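Local coordinates for protein N-terminal acetyltransferase B complex subunit MDM20 (PDB 5K04) that probably serves as the non-catalytic auxiliary subunit of the NatB complex, which acetylates the N-termini of proteins, at residues A[541-546]-A[591-596]; A[573-578]-A[598-603]. One frame throughout, in Å; residues are numbered along the deposited sequence.

Two small apolar contacts illustrate how a helical solenoid is built from short neighbouring patches. Their centres lie 8 Å apart, on the same side of the chain's centre, and both use helix 591-601: contact 1 its first half, contact 2 residues near its C-terminal end and those following. Along the chain the segments alternate, 541-546, 573-578, 591-596 and 598-603; contact 1 joins the shared helix to segment 541-546, contact 2 joins it to helix 571-584. K575 links the two sites directly, its NZ lying 2.6 Å from S544 O, a probable hydrogen bond. Together they tie three successive helices, 539-542, 571-584 and 591-601, in this all-helical subunit.

Contact 1: residues A[541-546]-A[591-596]; sequences LIVSDY and SRLLKV
Behind V543, the residue that meets V596 and L593, the ring of Y546 lies against its own segment, with L541 O and I542 C at its edge and in its plane, while K575 makes a cation-pi contact with the ring. The phenol is fixed by more than packing: Y546 OH donates to I542 O at 2.6 Å, in the carbonyl plane and on a lone pair, with a C=O...donor angle of 129°. The bond closes the chain from I542 to Y546 into a turn, and S544 N adds a backbone bond to L541 O at 2.9 Å. The contact is thus the packing of a helix-terminal turn on a helix, in an all-helical subunit whose fold is probably superhelical, consistent with its TPR-clan family.

V543 is the residue of 541-546 that touches the helix. Its CG1, anti to the backbone N (chi1 173°), reaches V596, whose matching torsion brings both methyls to bear: V543 CG1 is 3.7 Å from V596 CG1 and 3.8 Å from V596 CG2. The two valines cross obliquely, one methyl of V543 resting on both branches of its partner. The other branch, V543 CG2, looks to the preceding turn of the helix, where L593 CD2 lies 4.4 Å away, a much looser approach. The whole patch buries just 113 Å², so it is a light touch of apolar groups at a partly buried site.

Further contacts surround it. R592 forms a salt bridge with E539, a second tie between helices 539-542 and 591-601. I542 packs on L578 and L579 of helix 571-584, L593 reaches I583 of the same helix, and L594 turns to F618 and L621 of helix 608-625; Y546 meanwhile touches I506 and N509 of helix 506-521, so the contact sits among three further helices.

Contact 2: residues A[573-578]-A[598-603]; sequences ATKLKL and NKITSN
Helices 571-584 and 591-601 run antiparallel here, with the CA atoms of L576 and I600 7.8 Å apart. Successive in the chain, they form an antiparallel helical hairpin of an all-helical fold. I600 is the residue that both K575 and L576 grip. L576 and I600 lie alongside, their side chains running in opposing senses, L576 CD2 coming to 3.7 Å from I600 CG2. On the I600 side, CG1 stands anti to the carbonyl carbon (chi1 -64°) and carries CD1 over to K575, where it is 3.5 Å from CD of the lysine. The aliphatic part of K575 lies roughly perpendicular to I600, its polar end continuing to S544. L576 CD1 is also 4.0 Å from T601 CG2. Beyond the pair, L576 packs on Y614 and F606, while I600 also touches V572 and L579, two more residues of the facing helix. Near the end of helix 591-601, N598 O gathers three donors: S602 N, S602 OG at 2.6 Å, and T601 OG1, which approaches from above the carbonyl plane.

Contact 1: residues A[541-546]-A[591-596]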
loop_
_atom_site.group_PDB
_atom_site.type_symbol
_atom_site.label_atom_id
_atom_site.label_comp_id
_atom_site.label_asym_id
_atom_site.label_seq_id
_atom_site.Cartn_x
_atom_site.Cartn_y
_atom_site.Cartn_z
ATOM N N LEU A 541 12.267 6.451 -13.872
ATOM C CA LEU A 541 11.028 6.180 -13.141
ATOM C C LEU A 541 10.026 7.317 -13.299
ATOM O O LEU A 541 8.833 7.071 -13.508
ATOM C CB LEU A 541 11.332 5.948 -11.664
ATOM C CG LEU A 541 12.243 4.753 -11.359
ATOM C CD1 LEU A 541 12.520 4.616 -9.840
ATOM C CD2 LEU A 541 11.663 3.472 -11.921
ATOM N N ILE A 542 10.501 8.567 -13.200
ATOM C CA ILE A 542 9.628 9.741 -13.290
ATOM C C ILE A 542 8.811 9.712 -14.581
ATOM O O ILE A 542 7.642 10.117 -14.609
ATOM C CB ILE A 542 10.477 11.022 -13.191
ATOM C CG1 ILE A 542 11.181 11.107 -11.833
ATOM C CG2 ILE A 542 9.656 12.272 -13.522
ATOM C CD1 ILE A 542 10.299 10.845 -10.666
ATOM N N VAL A 543 9.420 9.215 -15.661
ATOM C CA VAL A 543 8.825 9.183 -16.996
ATOM C C VAL A 543 8.039 7.901 -17.247
ATOM O O VAL A 543 7.312 7.808 -18.251
ATOM C CB VAL A 543 9.975 9.397 -18.005
ATOM C CG1 VAL A 543 9.531 9.229 -19.446
ATOM C CG2 VAL A 543 10.569 10.784 -17.805
ATOM N N SER A 544 8.145 6.918 -16.355
ATOM C CA SER A 544 7.444 5.654 -16.501
ATOM C C SER A 544 6.030 5.764 -15.946
ATOM O O SER A 544 5.588 6.812 -15.474
ATOM C CB SER A 544 8.207 4.532 -15.798
ATOM O OG SER A 544 9.474 4.359 -16.396
ATOM N N ASP A 545 5.303 4.660 -16.025
ATOM C CA ASP A 545 3.978 4.575 -15.448
ATOM C C ASP A 545 4.095 4.192 -13.986
ATOM O O ASP A 545 4.881 3.309 -13.620
ATOM C CB ASP A 545 3.135 3.563 -16.212
ATOM C CG ASP A 545 2.758 4.068 -17.591
ATOM O OD1 ASP A 545 2.349 5.244 -17.691
ATOM O OD2 ASP A 545 2.899 3.302 -18.565
ATOM N N TYR A 546 3.323 4.886 -13.158
ATOM C CA TYR A 546 3.363 4.731 -11.712
ATOM C C TYR A 546 2.394 3.637 -11.269
ATOM O O TYR A 546 1.328 3.454 -11.864
ATOM C CB TYR A 546 3.011 6.056 -11.025
ATOM C CG TYR A 546 3.834 7.277 -11.459
ATOM C CD1 TYR A 546 5.082 7.147 -12.071
ATOM C CD2 TYR A 546 3.360 8.561 -11.234
ATOM C CE1 TYR A 546 5.828 8.280 -12.456
ATOM C CE2 TYR A 546 4.101 9.693 -11.605
ATOM C CZ TYR A 546 5.325 9.546 -12.210
ATOM O OH TYR A 546 6.025 10.670 -12.585
ATOM N N SER A 591 15.502 18.722 -24.056
ATOM C CA SER A 591 14.598 18.440 -25.166
ATOM C C SER A 591 13.905 17.093 -25.004
ATOM O O SER A 591 12.709 16.961 -25.292
ATOM C CB SER A 591 15.380 18.501 -26.474
ATOM O OG SER A 591 15.812 19.836 -26.694
ATOM N N ARG A 592 14.644 16.081 -24.554
ATOM C CA ARG A 592 14.054 14.771 -24.297
ATOM C C ARG A 592 12.957 14.852 -23.233
ATOM O O ARG A 592 11.908 14.208 -23.356
ATOM C CB ARG A 592 15.169 13.809 -23.884
ATOM C CG ARG A 592 14.764 12.406 -23.441
ATOM C CD ARG A 592 15.945 11.726 -22.730
ATOM N NE ARG A 592 16.255 12.346 -21.436
ATOM C CZ ARG A 592 17.222 13.242 -21.216
ATOM N NH1 ARG A 592 18.012 13.644 -22.209
ATOM N NH2 ARG A 592 17.404 13.741 -19.991
ATOM N N LEU A 593 13.182 15.633 -22.177
ATOM C CA LEU A 593 12.166 15.754 -21.135
ATOM C C LEU A 593 10.961 16.557 -21.612
ATOM O O LEU A 593 9.827 16.271 -21.221
ATOM C CB LEU A 593 12.779 16.393 -19.894
ATOM C CG LEU A 593 13.824 15.545 -19.182
ATOM C CD1 LEU A 593 14.361 16.309 -17.979
ATOM C CD2 LEU A 593 13.227 14.205 -18.780
ATOM N N LEU A 594 11.189 17.564 -22.462
ATOM C CA LEU A 594 10.089 18.357 -22.996
ATOM C C LEU A 594 9.239 17.556 -23.973
ATOM O O LEU A 594 8.033 17.791 -24.080
ATOM C CB LEU A 594 10.646 19.610 -23.662
ATOM C CG LEU A 594 10.963 20.719 -22.659
ATOM C CD1 LEU A 594 11.692 21.828 -23.342
ATOM C CD2 LEU A 594 9.679 21.243 -21.991
ATOM N N LYS A 595 9.849 16.612 -24.688
ATOM C CA LYS A 595 9.080 15.726 -25.549
ATOM C C LYS A 595 8.156 14.834 -24.729
ATOM O O LYS A 595 6.985 14.648 -25.082
ATOM C CB LYS A 595 10.028 14.894 -26.413
ATOM C CG LYS A 595 10.709 15.705 -27.519
ATOM C CD LYS A 595 11.786 14.882 -28.210
ATOM C CE LYS A 595 12.639 15.741 -29.123
ATOM N NZ LYS A 595 13.712 14.929 -29.768
ATOM N N VAL A 596 8.658 14.284 -23.624
ATOM C CA VAL A 596 7.788 13.534 -22.724
ATOM C C VAL A 596 6.676 14.436 -22.202
ATOM O O VAL A 596 5.495 14.064 -22.208
ATOM C CB VAL A 596 8.615 12.917 -21.581
ATOM C CG1 VAL A 596 7.716 12.261 -20.567
ATOM C CG2 VAL A 596 9.610 11.904 -22.140
#

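Contact 2: residues A[573-578]-A[598-603]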
loop_
_atom_site.group_PDB
_atom_site.type_symbol
_atom_site.label_atom_id
_atom_site.label_comp_id
_atom_site.label_asym_id
_atom_site.label_seq_id
_atom_site.Cartn_x
_atom_site.Cartn_y
_atom_site.Cartn_z
ATOM N N ALA A 573 -1.063 15.399 -13.405
ATOM C CA ALA A 573 -0.397 16.627 -12.982
ATOM C C ALA A 573 0.821 16.317 -12.115
ATOM O O ALA A 573 1.863 16.969 -12.234
ATOM C CB ALA A 573 -1.390 17.522 -12.239
ATOM N N THR A 574 0.704 15.316 -11.243
ATOM C CA THR A 574 1.833 14.869 -10.430
ATOM C C THR A 574 3.041 14.553 -11.298
ATOM O O THR A 574 4.149 15.022 -11.030
ATOM C CB THR A 574 1.417 13.635 -9.627
ATOM O OG1 THR A 574 0.345 13.992 -8.753
ATOM C CG2 THR A 574 2.573 13.079 -8.816
ATOM N N LYS A 575 2.837 13.774 -12.368
ATOM C CA LYS A 575 3.955 13.467 -13.252
ATOM C C LYS A 575 4.508 14.728 -13.910
ATOM O O LYS A 575 5.730 14.898 -14.023
ATOM C CB LYS A 575 3.523 12.454 -14.311
ATOM C CG LYS A 575 4.661 12.126 -15.287
ATOM C CD LYS A 575 4.287 11.029 -16.274
ATOM C CE LYS A 575 4.151 9.678 -15.586
ATOM N NZ LYS A 575 4.089 8.559 -16.573
ATOM N N LEU A 576 3.618 15.635 -14.331
ATOM C CA LEU A 576 4.052 16.834 -15.035
ATOM C C LEU A 576 4.800 17.776 -14.107
ATOM O O LEU A 576 5.767 18.428 -14.527
ATOM C CB LEU A 576 2.846 17.534 -15.659
ATOM C CG LEU A 576 2.221 16.809 -16.853
ATOM C CD1 LEU A 576 0.873 17.448 -17.239
ATOM C CD2 LEU A 576 3.194 16.829 -18.017
ATOM N N LYS A 577 4.351 17.874 -12.851
ATOM C CA LYS A 577 5.069 18.670 -11.866
ATOM C C LYS A 577 6.506 18.195 -11.748
ATOM O O LYS A 577 7.440 19.002 -11.734
ATOM C CB LYS A 577 4.369 18.598 -10.506
ATOM C CG LYS A 577 3.004 19.285 -10.462
ATOM C CD LYS A 577 3.074 20.745 -10.887
ATOM C CE LYS A 577 1.759 21.473 -10.604
ATOM N NZ LYS A 577 1.427 21.617 -9.131
ATOM N N LEU A 578 6.699 16.871 -11.684
ATOM C CA LEU A 578 8.044 16.323 -11.536
ATOM C C LEU A 578 8.872 16.562 -12.792
ATOM O O LEU A 578 10.070 16.852 -12.705
ATOM C CB LEU A 578 7.964 14.838 -11.199
ATOM C CG LEU A 578 7.189 14.559 -9.907
ATOM C CD1 LEU A 578 7.235 13.083 -9.567
ATOM C CD2 LEU A 578 7.739 15.386 -8.758
ATOM N N ASN A 598 5.321 17.050 -23.531
ATOM C CA ASN A 598 4.346 17.429 -24.545
ATOM C C ASN A 598 3.472 16.249 -24.976
ATOM O O ASN A 598 2.297 16.441 -25.310
ATOM C CB ASN A 598 5.088 18.049 -25.728
ATOM C CG ASN A 598 4.163 18.522 -26.807
ATOM O OD1 ASN A 598 3.297 19.365 -26.580
ATOM N ND2 ASN A 598 4.343 17.983 -27.999
ATOM N N LYS A 599 4.022 15.026 -24.965
ATOM C CA LYS A 599 3.212 13.838 -25.223
ATOM C C LYS A 599 2.160 13.639 -24.132
ATOM O O LYS A 599 1.022 13.252 -24.416
ATOM C CB LYS A 599 4.119 12.609 -25.325
ATOM C CG LYS A 599 3.463 11.402 -25.999
ATOM C CD LYS A 599 4.423 10.224 -26.109
ATOM C CE LYS A 599 4.096 9.349 -27.320
ATOM N NZ LYS A 599 2.679 8.879 -27.330
ATOM N N ILE A 600 2.529 13.912 -22.881
ATOM C CA ILE A 600 1.618 13.734 -21.758
ATOM C C ILE A 600 0.502 14.777 -21.783
ATOM O O ILE A 600 -0.673 14.442 -21.592
ATOM C CB ILE A 600 2.409 13.773 -20.444
ATOM C CG1 ILE A 600 3.374 12.584 -20.407
ATOM C CG2 ILE A 600 1.474 13.768 -19.252
ATOM C CD1 ILE A 600 4.430 12.705 -19.351
ATOM N N THR A 601 0.849 16.058 -22.009
ATOM C CA THR A 601 -0.186 17.091 -22.107
ATOM C C THR A 601 -1.105 16.850 -23.297
ATOM O O THR A 601 -2.277 17.230 -23.262
ATOM C CB THR A 601 0.426 18.498 -22.214
ATOM O OG1 THR A 601 1.265 18.586 -23.375
ATOM C CG2 THR A 601 1.225 18.835 -20.984
ATOM N N SER A 602 -0.595 16.230 -24.359
ATOM C CA SER A 602 -1.430 15.944 -25.524
ATOM C C SER A 602 -2.561 14.964 -25.214
ATOM O O SER A 602 -3.525 14.890 -25.979
ATOM C CB SER A 602 -0.560 15.398 -26.654
ATOM O OG SER A 602 0.411 16.352 -27.051
ATOM N N ASN A 603 -2.478 14.218 -24.106
ATOM C CA ASN A 603 -3.447 13.166 -23.799
ATOM C C ASN A 603 -3.911 13.224 -22.345
ATOM O O ASN A 603 -4.245 12.191 -21.758
ATOM C CB ASN A 603 -2.854 11.789 -24.097
ATOM C CG ASN A 603 -2.441 11.625 -25.559
ATOM O OD1 ASN A 603 -3.277 11.366 -26.433
ATOM N ND2 ASN A 603 -1.144 11.777 -25.828
#